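Local coordinates for lipoprotein (Bacteroides fragilis, PDB 3RWX) that is a putative outer-membrane lipoprotein of unestablished function, built from two calycin-like beta-barrel domains, at residues Y21-C26 with E121-T126; A27-Y32 with S113-L118; G148-P153 with S183-A188. All blocks are in the same frame, centred on the assembly; numbering follows the deposited sequence. Where two conformers were deposited one is given.

Interaction 1 (Y21-C26 with E121-T126)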
ATOM      1  N   TYR A  21       1.111  -4.186  13.061  1.00 23.88           N
ATOM      2  CA  TYR A  21       1.873  -4.212  11.831  1.00 23.96           C
ATOM      3  C   TYR A  21       2.802  -2.998  11.746  1.00 24.14           C
ATOM      4  O   TYR A  21       2.690  -2.054  12.525  1.00 23.91           O
ATOM      5  CB  TYR A  21       0.934  -4.311  10.630  1.00 23.51           C
ATOM      6  CG  TYR A  21       0.079  -3.109  10.398  1.00 22.39           C
ATOM      7  CD1 TYR A  21      -1.156  -3.004  10.975  1.00 24.21           C
ATOM      8  CD2 TYR A  21       0.496  -2.079   9.577  1.00 22.54           C
ATOM      9  CE1 TYR A  21      -1.978  -1.877  10.749  1.00 24.77           C
ATOM     10  CE2 TYR A  21      -0.311  -0.955   9.361  1.00 22.55           C
ATOM     11  CZ  TYR A  21      -1.544  -0.870   9.953  1.00 23.58           C
ATOM     12  OH  TYR A  21      -2.375   0.214   9.737  1.00 26.04           O
ATOM     13  N   SER A  22       3.749  -3.065  10.825  1.00 24.24           N
ATOM     14  CA  SER A  22       4.789  -2.081  10.750  1.00 25.06           C
ATOM     15  C   SER A  22       4.902  -1.535   9.337  1.00 25.68           C
ATOM     16  O   SER A  22       4.912  -2.289   8.367  1.00 26.37           O
ATOM     17  CB  SER A  22       6.104  -2.686  11.230  1.00 25.82           C
ATOM     18  OG  SER A  22       6.023  -3.025  12.607  1.00 24.83           O
ATOM     19  N   ILE A  23       4.969  -0.213   9.249  1.00 26.24           N
ATOM     20  CA  ILE A  23       5.003   0.519   8.006  1.00 26.45           C
ATOM     21  C   ILE A  23       6.276   1.351   7.939  1.00 26.33           C
ATOM     22  O   ILE A  23       6.627   2.025   8.897  1.00 26.12           O
ATOM     23  CB  ILE A  23       3.792   1.470   7.917  1.00 26.86           C
ATOM     24  CG1 ILE A  23       2.500   0.651   7.867  1.00 28.24           C
ATOM     25  CG2 ILE A  23       3.867   2.336   6.683  1.00 27.17           C
ATOM     26  CD1 ILE A  23       2.468  -0.373   6.781  1.00 27.92           C
ATOM     27  N   GLY A  24       6.945   1.312   6.789  1.00 26.32           N
ATOM     28  CA  GLY A  24       8.222   1.993   6.595  1.00 26.75           C
ATOM     29  C   GLY A  24       8.194   3.134   5.593  1.00 26.73           C
ATOM     30  O   GLY A  24       7.487   3.079   4.594  1.00 26.74           O
ATOM     31  N   ASN A  25       8.990   4.163   5.865  1.00 27.56           N
ATOM     32  CA  ASN A  25       9.097   5.347   5.016  1.00 28.28           C
ATOM     33  C   ASN A  25      10.556   5.744   5.030  1.00 27.93           C
ATOM     34  O   ASN A  25      11.172   5.757   6.093  1.00 27.91           O
ATOM     35  CB  ASN A  25       8.207   6.504   5.557  1.00 28.91           C
ATOM     36  CG  ASN A  25       6.675   6.238   5.342  1.00 33.57           C
ATOM     37  OD1 ASN A  25       6.120   6.549   4.270  1.00 37.92           O
ATOM     38  ND2 ASN A  25       5.999   5.634   6.352  1.00 36.15           N
ATOM     39  N   CYS A  26      11.111   6.020   3.845  1.00 27.52           N
ATOM     40  CA  CYS A  26      12.434   6.627   3.695  1.00 27.46           C
ATOM     41  C   CYS A  26      12.398   7.568   2.486  1.00 27.95           C
ATOM     42  O   CYS A  26      11.330   7.864   1.977  1.00 26.86           O
ATOM     43  CB  CYS A  26      13.508   5.561   3.511  1.00 27.48           C
ATOM     44  SG  CYS A  26      13.354   4.552   1.988  1.00 26.59           S
ATOM     45  N   GLU A 121       7.054   2.755  11.701  1.00 25.44           N
ATOM     46  CA  GLU A 121       5.965   2.917  12.654  1.00 25.86           C
ATOM     47  C   GLU A 121       5.255   1.580  12.984  1.00 24.87           C
ATOM     48  O   GLU A 121       4.898   0.797  12.088  1.00 24.17           O
ATOM     49  CB  GLU A 121       4.946   3.883  12.087  1.00 26.44           C
ATOM     50  CG  GLU A 121       3.875   4.316  13.077  1.00 29.57           C
ATOM     51  CD  GLU A 121       2.887   5.351  12.522  1.00 33.31           C
ATOM     52  OE1 GLU A 121       3.031   5.824  11.365  1.00 37.00           O
ATOM     53  OE2 GLU A 121       1.948   5.698  13.264  1.00 36.93           O
ATOM     54  N   PHE A 122       5.047   1.334  14.274  1.00 24.00           N
ATOM     55  CA  PHE A 122       4.223   0.234  14.729  1.00 23.07           C
ATOM     56  C   PHE A 122       2.837   0.764  14.876  1.00 22.99           C
ATOM     57  O   PHE A 122       2.663   1.778  15.520  1.00 22.93           O
ATOM     58  CB  PHE A 122       4.717  -0.280  16.076  1.00 23.39           C
ATOM     59  CG  PHE A 122       3.804  -1.273  16.715  1.00 21.93           C
ATOM     60  CD1 PHE A 122       3.854  -2.599  16.363  1.00 20.31           C
ATOM     61  CD2 PHE A 122       2.884  -0.877  17.646  1.00 22.33           C
ATOM     62  CE1 PHE A 122       2.988  -3.518  16.910  1.00 20.16           C
ATOM     63  CE2 PHE A 122       2.026  -1.801  18.219  1.00 22.48           C
ATOM     64  CZ  PHE A 122       2.079  -3.121  17.845  1.00 21.03           C
ATOM     65  N   ILE A 123       1.871   0.101  14.242  1.00 23.30           N
ATOM     66  CA  ILE A 123       0.454   0.400  14.377  1.00 23.95           C
ATOM     67  C   ILE A 123      -0.254  -0.838  14.906  1.00 25.02           C
ATOM     68  O   ILE A 123      -0.151  -1.900  14.329  1.00 25.72           O
ATOM     69  CB  ILE A 123      -0.169   0.772  13.044  1.00 24.33           C
ATOM     70  CG1 ILE A 123       0.534   2.026  12.484  1.00 25.79           C
ATOM     71  CG2 ILE A 123      -1.705   1.011  13.194  1.00 21.21           C
ATOM     72  CD1 ILE A 123       0.379   2.226  10.973  1.00 25.95           C
ATOM     73  N   GLN A 124      -0.983  -0.684  15.994  1.00 25.44           N
ATOM     74  CA  GLN A 124      -1.571  -1.799  16.670  1.00 26.29           C
ATOM     75  C   GLN A 124      -2.796  -2.263  15.886  1.00 26.73           C
ATOM     76  O   GLN A 124      -3.522  -1.446  15.321  1.00 26.45           O
ATOM     77  CB  GLN A 124      -1.955  -1.378  18.096  1.00 26.88           C
ATOM     78  CG  GLN A 124      -2.459  -2.528  18.933  1.00 28.95           C
ATOM     79  CD  GLN A 124      -2.432  -2.271  20.459  1.00 30.25           C
ATOM     80  OE1 GLN A 124      -1.640  -1.472  20.959  1.00 28.11           O
ATOM     81  NE2 GLN A 124      -3.312  -2.970  21.188  1.00 29.42           N
ATOM     82  N   GLY A 125      -3.018  -3.575  15.843  1.00 27.18           N
ATOM     83  CA  GLY A 125      -4.185  -4.129  15.184  1.00 27.54           C
ATOM     84  C   GLY A 125      -3.898  -4.828  13.878  1.00 27.93           C
ATOM     85  O   GLY A 125      -2.761  -5.129  13.552  1.00 28.00           O
ATOM     86  N   THR A 126      -4.946  -5.085  13.111  1.00 28.86           N
ATOM     87  CA  THR A 126      -4.812  -5.876  11.909  0.50 28.96           C
ATOM     88  C   THR A 126      -4.471  -4.966  10.694  1.00 28.25           C
ATOM     89  O   THR A 126      -4.944  -3.855  10.596  1.00 28.26           O
ATOM     90  CB  THR A 126      -6.092  -6.747  11.748  0.50 29.94           C
ATOM     91  OG1 THR A 126      -7.244  -5.974  12.112  0.50 31.89           O
ATOM     92  CG2 THR A 126      -6.050  -7.948  12.713  0.50 30.08           C
TER

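Interaction 2 (A27-Y32 with S113-L118)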
ATOM      1  N   ALA A  27      13.560   8.028   2.027  1.00 29.03           N
ATOM      2  CA  ALA A  27      13.635   8.977   0.910  1.00 30.19           C
ATOM      3  C   ALA A  27      13.138   8.349  -0.384  1.00 30.53           C
ATOM      4  O   ALA A  27      12.668   9.050  -1.284  1.00 30.30           O
ATOM      5  CB  ALA A  27      15.072   9.479   0.729  1.00 30.72           C
HETATM    6  N   MSE A  28      13.221   7.023  -0.456  1.00 31.06           N
HETATM    7  CA  MSE A  28      12.918   6.289  -1.688  1.00 31.96           C
HETATM    8  C   MSE A  28      11.568   5.606  -1.764  1.00 30.38           C
HETATM    9  O   MSE A  28      11.091   5.281  -2.847  1.00 30.05           O
HETATM   10  CB  MSE A  28      14.023   5.280  -1.917  1.00 32.85           C
HETATM   11  CG  MSE A  28      15.248   6.013  -2.358  1.00 38.42           C
HETATM   12 SE   MSE A  28      16.741   5.007  -1.991  0.75 45.51          SE
HETATM   13  CE  MSE A  28      17.409   6.135  -0.565  1.00 47.35           C
ATOM     14  N   PHE A  29      10.954   5.354  -0.628  1.00 29.16           N
ATOM     15  CA  PHE A  29       9.628   4.800  -0.680  1.00 28.01           C
ATOM     16  C   PHE A  29       8.836   5.241   0.504  1.00 27.45           C
ATOM     17  O   PHE A  29       9.391   5.664   1.521  1.00 28.10           O
ATOM     18  CB  PHE A  29       9.661   3.261  -0.805  1.00 27.67           C
ATOM     19  CG  PHE A  29      10.399   2.564   0.302  1.00 27.82           C
ATOM     20  CD1 PHE A  29       9.878   2.511   1.570  1.00 28.38           C
ATOM     21  CD2 PHE A  29      11.617   1.964   0.066  1.00 29.76           C
ATOM     22  CE1 PHE A  29      10.563   1.885   2.582  1.00 30.43           C
ATOM     23  CE2 PHE A  29      12.299   1.315   1.075  1.00 29.70           C
ATOM     24  CZ  PHE A  29      11.775   1.272   2.324  1.00 30.16           C
ATOM     25  N   THR A  30       7.528   5.178   0.348  1.00 26.77           N
ATOM     26  CA  THR A  30       6.637   5.517   1.425  0.50 26.91           C
ATOM     27  C   THR A  30       5.608   4.409   1.622  1.00 26.19           C
ATOM     28  O   THR A  30       5.337   3.638   0.712  1.00 25.52           O
ATOM     29  CB  THR A  30       5.960   6.889   1.195  0.50 27.35           C
ATOM     30  OG1 THR A  30       4.955   7.099   2.195  0.50 27.83           O
ATOM     31  CG2 THR A  30       5.322   6.979  -0.185  0.50 27.63           C
ATOM     32  N   ASP A  31       5.071   4.321   2.837  1.00 26.25           N
ATOM     33  CA  ASP A  31       3.995   3.377   3.177  1.00 25.91           C
ATOM     34  C   ASP A  31       4.263   1.918   2.800  1.00 25.57           C
ATOM     35  O   ASP A  31       3.408   1.239   2.304  1.00 25.23           O
ATOM     36  CB  ASP A  31       2.689   3.848   2.549  1.00 26.01           C
ATOM     37  CG  ASP A  31       1.473   3.311   3.262  1.00 26.65           C
ATOM     38  OD1 ASP A  31       1.518   3.054   4.482  1.00 26.29           O
ATOM     39  OD2 ASP A  31       0.442   3.174   2.600  1.00 31.17           O
ATOM     40  N   TYR A  32       5.457   1.444   3.102  1.00 26.07           N
ATOM     41  CA  TYR A  32       5.881   0.112   2.765  1.00 26.38           C
ATOM     42  C   TYR A  32       5.699  -0.813   3.969  1.00 26.23           C
ATOM     43  O   TYR A  32       6.043  -0.462   5.078  1.00 27.16           O
ATOM     44  CB  TYR A  32       7.344   0.197   2.377  1.00 27.28           C
ATOM     45  CG  TYR A  32       7.996  -1.091   1.948  1.00 29.31           C
ATOM     46  CD1 TYR A  32       7.557  -1.793   0.849  1.00 30.45           C
ATOM     47  CD2 TYR A  32       9.087  -1.590   2.644  1.00 34.32           C
ATOM     48  CE1 TYR A  32       8.191  -2.970   0.441  1.00 31.98           C
ATOM     49  CE2 TYR A  32       9.705  -2.780   2.257  1.00 35.51           C
ATOM     50  CZ  TYR A  32       9.248  -3.447   1.159  1.00 33.85           C
ATOM     51  OH  TYR A  32       9.885  -4.596   0.801  1.00 40.09           O
ATOM     52  N   SER A 113      20.870   6.774   9.300  1.00 34.77           N
ATOM     53  CA  SER A 113      22.007   6.502   8.423  1.00 36.26           C
ATOM     54  C   SER A 113      21.690   5.664   7.175  1.00 36.06           C
ATOM     55  O   SER A 113      22.559   5.444   6.347  1.00 37.31           O
ATOM     56  CB  SER A 113      23.113   5.796   9.197  1.00 36.58           C
ATOM     57  OG  SER A 113      22.661   4.511   9.567  1.00 37.57           O
ATOM     58  N   VAL A 114      20.467   5.188   7.023  1.00 35.23           N
ATOM     59  CA  VAL A 114      20.158   4.380   5.866  1.00 34.79           C
ATOM     60  C   VAL A 114      19.108   5.056   5.013  1.00 34.36           C
ATOM     61  O   VAL A 114      18.177   5.676   5.522  1.00 33.42           O
ATOM     62  CB  VAL A 114      19.734   2.919   6.259  1.00 34.60           C
ATOM     63  CG1 VAL A 114      20.827   2.270   7.147  1.00 35.06           C
ATOM     64  CG2 VAL A 114      18.410   2.891   6.932  1.00 31.82           C
HETATM   65  N   MSE A 115      19.321   4.972   3.706  1.00 34.88           N
HETATM   66  CA  MSE A 115      18.351   5.368   2.701  1.00 35.08           C
HETATM   67  C   MSE A 115      17.707   6.721   2.893  1.00 34.39           C
HETATM   68  O   MSE A 115      16.506   6.866   2.717  1.00 34.01           O
HETATM   69  CB  MSE A 115      17.288   4.299   2.613  1.00 34.64           C
HETATM   70  CG  MSE A 115      17.864   2.998   2.112  1.00 37.95           C
HETATM   71 SE   MSE A 115      16.488   1.687   1.958  0.75 46.30          SE
HETATM   72  CE  MSE A 115      16.259   1.175   3.790  1.00 40.45           C
ATOM     73  N   GLY A 116      18.512   7.713   3.236  1.00 34.83           N
ATOM     74  CA  GLY A 116      18.026   9.064   3.398  1.00 34.92           C
ATOM     75  C   GLY A 116      17.303   9.286   4.705  1.00 34.48           C
ATOM     76  O   GLY A 116      16.791  10.360   4.933  1.00 35.43           O
ATOM     77  N   GLY A 117      17.257   8.290   5.578  1.00 33.86           N
ATOM     78  CA  GLY A 117      16.443   8.384   6.778  1.00 33.07           C
ATOM     79  C   GLY A 117      15.253   7.450   6.737  1.00 31.77           C
ATOM     80  O   GLY A 117      14.219   7.761   6.145  1.00 32.53           O
ATOM     81  N   LEU A 118      15.389   6.304   7.387  1.00 30.64           N
ATOM     82  CA  LEU A 118      14.331   5.311   7.437  1.00 28.90           C
ATOM     83  C   LEU A 118      13.550   5.458   8.738  1.00 28.45           C
ATOM     84  O   LEU A 118      14.129   5.441   9.822  1.00 28.59           O
ATOM     85  CB  LEU A 118      14.954   3.927   7.339  1.00 28.57           C
ATOM     86  CG  LEU A 118      13.994   2.741   7.444  1.00 27.88           C
ATOM     87  CD1 LEU A 118      13.008   2.766   6.257  1.00 25.40           C
ATOM     88  CD2 LEU A 118      14.799   1.484   7.477  1.00 25.31           C
TER

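Interaction 3 (G148-P153 with S183-A188)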
ATOM      1  N   GLY A 148     -17.736  -2.137 -29.779  1.00 24.41           N
ATOM      2  CA  GLY A 148     -18.576  -2.847 -30.731  1.00 24.33           C
ATOM      3  C   GLY A 148     -17.894  -4.124 -31.173  1.00 23.72           C
ATOM      4  O   GLY A 148     -17.403  -4.863 -30.350  1.00 23.51           O
ATOM      5  N   SER A 149     -17.852  -4.346 -32.478  1.00 22.90           N
ATOM      6  CA  SER A 149     -17.214  -5.524 -33.080  1.00 23.11           C
ATOM      7  C   SER A 149     -15.708  -5.379 -33.300  1.00 21.96           C
ATOM      8  O   SER A 149     -15.114  -6.228 -33.909  1.00 22.80           O
ATOM      9  CB  SER A 149     -17.857  -5.800 -34.465  1.00 23.40           C
ATOM     10  OG  SER A 149     -17.790  -4.620 -35.261  1.00 22.87           O
ATOM     11  N   THR A 150     -15.100  -4.296 -32.848  1.00 21.10           N
ATOM     12  CA  THR A 150     -13.675  -4.094 -33.026  1.00 20.21           C
ATOM     13  C   THR A 150     -12.891  -4.471 -31.795  1.00 19.43           C
ATOM     14  O   THR A 150     -13.241  -4.093 -30.688  1.00 18.38           O
ATOM     15  CB  THR A 150     -13.386  -2.613 -33.358  1.00 20.66           C
ATOM     16  OG1 THR A 150     -13.796  -2.359 -34.707  1.00 21.07           O
ATOM     17  CG2 THR A 150     -11.880  -2.269 -33.200  1.00 19.87           C
ATOM     18  N   THR A 151     -11.806  -5.204 -31.991  1.00 19.75           N
ATOM     19  CA  THR A 151     -10.815  -5.391 -30.928  1.00 19.49           C
ATOM     20  C   THR A 151      -9.470  -4.911 -31.457  1.00 19.57           C
ATOM     21  O   THR A 151      -8.980  -5.349 -32.513  1.00 19.75           O
ATOM     22  CB  THR A 151     -10.695  -6.854 -30.482  1.00 19.73           C
ATOM     23  OG1 THR A 151     -11.983  -7.341 -30.084  1.00 20.81           O
ATOM     24  CG2 THR A 151      -9.722  -6.978 -29.304  1.00 18.52           C
ATOM     25  N   TYR A 152      -8.876  -3.999 -30.714  1.00 19.26           N
ATOM     26  CA  TYR A 152      -7.659  -3.344 -31.151  1.00 19.45           C
ATOM     27  C   TYR A 152      -6.432  -4.212 -30.887  1.00 19.68           C
ATOM     28  O   TYR A 152      -6.502  -5.179 -30.132  1.00 18.74           O
ATOM     29  CB  TYR A 152      -7.537  -2.006 -30.448  1.00 19.54           C
ATOM     30  CG  TYR A 152      -8.582  -0.997 -30.881  1.00 19.46           C
ATOM     31  CD1 TYR A 152      -8.501  -0.369 -32.105  1.00 22.59           C
ATOM     32  CD2 TYR A 152      -9.646  -0.676 -30.069  1.00 22.13           C
ATOM     33  CE1 TYR A 152      -9.474   0.569 -32.521  1.00 22.90           C
ATOM     34  CE2 TYR A 152     -10.610   0.269 -30.465  1.00 22.22           C
ATOM     35  CZ  TYR A 152     -10.509   0.878 -31.691  1.00 21.13           C
ATOM     36  OH  TYR A 152     -11.434   1.799 -32.069  1.00 23.45           O
ATOM     37  N   PRO A 153      -5.298  -3.877 -31.527  1.00 19.44           N
ATOM     38  CA  PRO A 153      -4.098  -4.594 -31.147  1.00 19.80           C
ATOM     39  C   PRO A 153      -3.785  -4.437 -29.645  1.00 19.69           C
ATOM     40  O   PRO A 153      -4.140  -3.428 -29.030  1.00 19.12           O
ATOM     41  CB  PRO A 153      -3.013  -3.950 -32.027  1.00 19.91           C
ATOM     42  CG  PRO A 153      -3.732  -3.463 -33.218  1.00 19.37           C
ATOM     43  CD  PRO A 153      -5.051  -2.963 -32.654  1.00 19.67           C
ATOM     44  N   SER A 183      -7.220  -0.744 -35.631  1.00 31.26           N
ATOM     45  CA  SER A 183      -7.462  -2.097 -36.056  1.00 32.91           C
ATOM     46  C   SER A 183      -7.786  -2.067 -37.544  1.00 34.66           C
ATOM     47  O   SER A 183      -8.184  -1.034 -38.092  1.00 34.91           O
ATOM     48  CB  SER A 183      -8.655  -2.653 -35.266  1.00 32.72           C
ATOM     49  OG  SER A 183      -9.446  -3.544 -36.030  1.00 34.20           O
ATOM     50  N   GLN A 184      -7.634  -3.201 -38.210  1.00 36.61           N
ATOM     51  CA  GLN A 184      -8.095  -3.313 -39.584  1.00 38.52           C
ATOM     52  C   GLN A 184      -9.582  -2.945 -39.704  1.00 38.45           C
ATOM     53  O   GLN A 184     -10.000  -2.400 -40.715  1.00 39.09           O
ATOM     54  CB  GLN A 184      -7.851  -4.727 -40.122  1.00 39.48           C
ATOM     55  CG  GLN A 184      -6.371  -5.035 -40.331  1.00 44.11           C
ATOM     56  CD  GLN A 184      -6.113  -6.451 -40.863  1.00 49.97           C
ATOM     57  OE1 GLN A 184      -6.893  -6.979 -41.665  1.00 52.03           O
ATOM     58  NE2 GLN A 184      -5.003  -7.066 -40.417  1.00 52.45           N
ATOM     59  N   THR A 185     -10.362  -3.224 -38.665  1.00 38.27           N
ATOM     60  CA  THR A 185     -11.810  -2.986 -38.685  1.00 38.51           C
ATOM     61  C   THR A 185     -12.253  -1.620 -38.110  1.00 38.26           C
ATOM     62  O   THR A 185     -13.455  -1.335 -38.050  1.00 38.50           O
ATOM     63  CB  THR A 185     -12.578  -4.139 -37.931  1.00 38.27           C
ATOM     64  OG1 THR A 185     -12.450  -3.979 -36.507  1.00 38.21           O
ATOM     65  CG2 THR A 185     -12.035  -5.516 -38.332  1.00 38.77           C
ATOM     66  N   GLY A 186     -11.312  -0.781 -37.680  1.00 37.94           N
ATOM     67  CA  GLY A 186     -11.687   0.517 -37.118  1.00 37.43           C
ATOM     68  C   GLY A 186     -10.548   1.378 -36.591  1.00 37.21           C
ATOM     69  O   GLY A 186      -9.515   0.873 -36.158  1.00 36.71           O
ATOM     70  N   ARG A 187     -10.762   2.690 -36.617  1.00 36.83           N
ATOM     71  CA  ARG A 187      -9.791   3.641 -36.123  1.00 37.06           C
ATOM     72  C   ARG A 187      -9.764   3.657 -34.613  1.00 36.29           C
ATOM     73  O   ARG A 187     -10.743   3.345 -33.953  1.00 35.17           O
ATOM     74  CB  ARG A 187     -10.109   5.046 -36.634  1.00 38.05           C
ATOM     75  CG  ARG A 187     -10.030   5.154 -38.149  1.00 41.20           C
ATOM     76  CD  ARG A 187     -10.263   6.553 -38.597  1.00 44.98           C
ATOM     77  NE  ARG A 187      -9.977   6.740 -40.017  1.00 48.37           N
ATOM     78  CZ  ARG A 187      -9.981   7.934 -40.612  1.00 49.83           C
ATOM     79  NH1 ARG A 187     -10.254   9.032 -39.912  1.00 49.77           N
ATOM     80  NH2 ARG A 187      -9.713   8.031 -41.902  1.00 50.29           N
ATOM     81  N   ALA A 188      -8.623   4.023 -34.057  1.00 36.16           N
ATOM     82  CA  ALA A 188      -8.530   4.153 -32.636  1.00 36.32           C
ATOM     83  C   ALA A 188      -9.123   5.499 -32.189  1.00 36.85           C
ATOM     84  O   ALA A 188      -9.331   6.407 -32.981  1.00 37.32           O
ATOM     85  CB  ALA A 188      -7.081   4.018 -32.195  1.00 36.50           C
TER
HETATM   86  O   HOH W   1     -11.184  -6.108 -34.926  1.00 34.66           O

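Interaction 1 (Y21-C26 with E121-T126)
With its ring swung between its own backbone N and carbonyl carbon (chi1 67°), Tyr-21 stands over its neighbour across the sheet, Ile-123, whose CG1 lies opposite the carbonyl carbon (chi1 -60°) and carries CD1 beneath the phenol end. The ring takes Ile-123 CB over one face, offset toward the rim, in a CH-pi contact of 4.0 Å from CB to the ring centroid. Ile-123 CD1 comes to 3.6 Å from Tyr-21 CE2, and CG2 reaches the hydroxyl end. At the ring edge, in plane, sit Ile-23 CD1 and the carbonyl oxygen of Gly-125; Ile-23 CG1 also meets Ile-123 CD1 at 4.1 Å.

Below this layer the strands 20-25 and 118-124 run antiparallel. Tyr-21 with Ile-123 and Ile-23 with Glu-121 are hydrogen-bonded pairs, the straightest bond being Ile-123 N to Tyr-21 O at 2.9 Å (178° at the hydrogen). Between them lies the non-hydrogen-bonded pair Ser-22 and Phe-122, where Ser-22 CA approaches Glu-121 O at 3.2 Å in a CA-H...O contact. On that face Ser-22 OG bonds to Tyr-54 and Ser-38, near the edge of the Phe-122 ring.

Four backbone bonds thus join the two inner strands of the four-stranded antiparallel sheet, which come from opposite ends of the N-terminal calycin-like domain's sequence, while the apolar cluster of Tyr-21, Ile-23 and Ile-123 would be expected to limit the rotation of the phenol ring.

Interaction 2 (A27-Y32 with S113-L118)
The Phe-29 ring meets the selenium of Met-115 (a selenomethionine) and Leu-118 CD1, both obliquely rather than squarely over a face or in the ring plane. Selenium lies 5.4 Å from the ring centroid, 63° off the normal, which makes this a loose Met-aromatic contact; Phe-29 CZ to Leu-118 CD1 is 4.4 Å.

The second partner is a type I' beta turn running from Val-114 to Gly-117, closed by Gly-117 N to Val-114 O and leading into strand 118-124. Facing it is the loop that links strands 20-25 and 32-35, where Asp-31 and Tyr-32 form a G1 beta bulge opposite Gly-24. Asp-31 takes no part in the contact; its carboxylate makes a salt bridge with Arg-164 and a hydrogen bond with Tyr-131.

Selenomethionine Met-28 starts with CG opposite its carbonyl carbon (chi1 -73°) and bends at its last torsion, laying CE along the turn, 3.7 Å from Met-115 CB. Ala-27 CB points toward the turn and lies 4.0 Å from Gly-116 CA, where the glycine's lack of a side chain leaves room for the methyl. The Met-115 carbonyl ties the two loops together: its O accepts from Ala-27 N at 3.2 Å, and Met-28 CE packs 3.5 Å from the same O.

Interaction 3 (G148-P153 with S183-A188)
Thr-150 and Thr-185 run past each other in opposite directions, and their hydroxyls meet in a hydrogen bond of 2.8 Å between Thr-150 OG1 and Thr-185 OG1. Thr-185 holds its OG1 between its own backbone N and carbonyl carbon (chi1 76°), which presents it to the strand. A water extends the link, accepting from Thr-151 N and hydrogen-bonded to Thr-185 OG1 at 2.9 Å.

The other branch of Thr-150, the methyl CG2, covers the centre of one face of the Tyr-152 ring, 3.7 Å above its plane, and also packs against Ser-183 CB at 3.8 Å. The edge of that ring is turned to the loop: Ser-183 N, Gly-186 O and Arg-187 O all lie near its plane, while Ala-188 CA approaches obliquely. At the end of the ring, Tyr-152 OH donates to Arg-187 O at 2.5 Å, with the hydroxyl tilted 30° from the carbonyl plane. Val-145 and Val-147 of strand 144-147, along with Leu-180 and Met-189, also touch this tyrosine, so its buried ring sits between the sheet and the loop.

The loop has its own internal bracing. Ser-183 OG accepts from Thr-185 N at 2.8 Å, and Ser-183 and Gly-186 exchange backbone bonds. This is an ST turn set on a type I beta turn, docked against edge strand 150-151 of the C-terminal calycin-like domain.

Overall arrangement
Interactions 1 and 2 form one continuous piece of the N-terminal domain: their centres are about 14 Å apart, and 27-32 with 113-118 is nested in the chain loop closed by 21-26 with 121-126. Where strand 20-25 ends, Gly-24 N probably bonds to Tyr-32 O, and Cys-26 CB packs on Met-115 O; strand 20-25 therefore runs directly into the 27-32 loop, while the 113-118 turn feeds strand 118-124. Interaction 3 stands apart in the second calycin-like domain, with nearest atoms about 36 Å from interaction 1 and about 32 Å from interaction 2. Along the chain it opens only after both have closed.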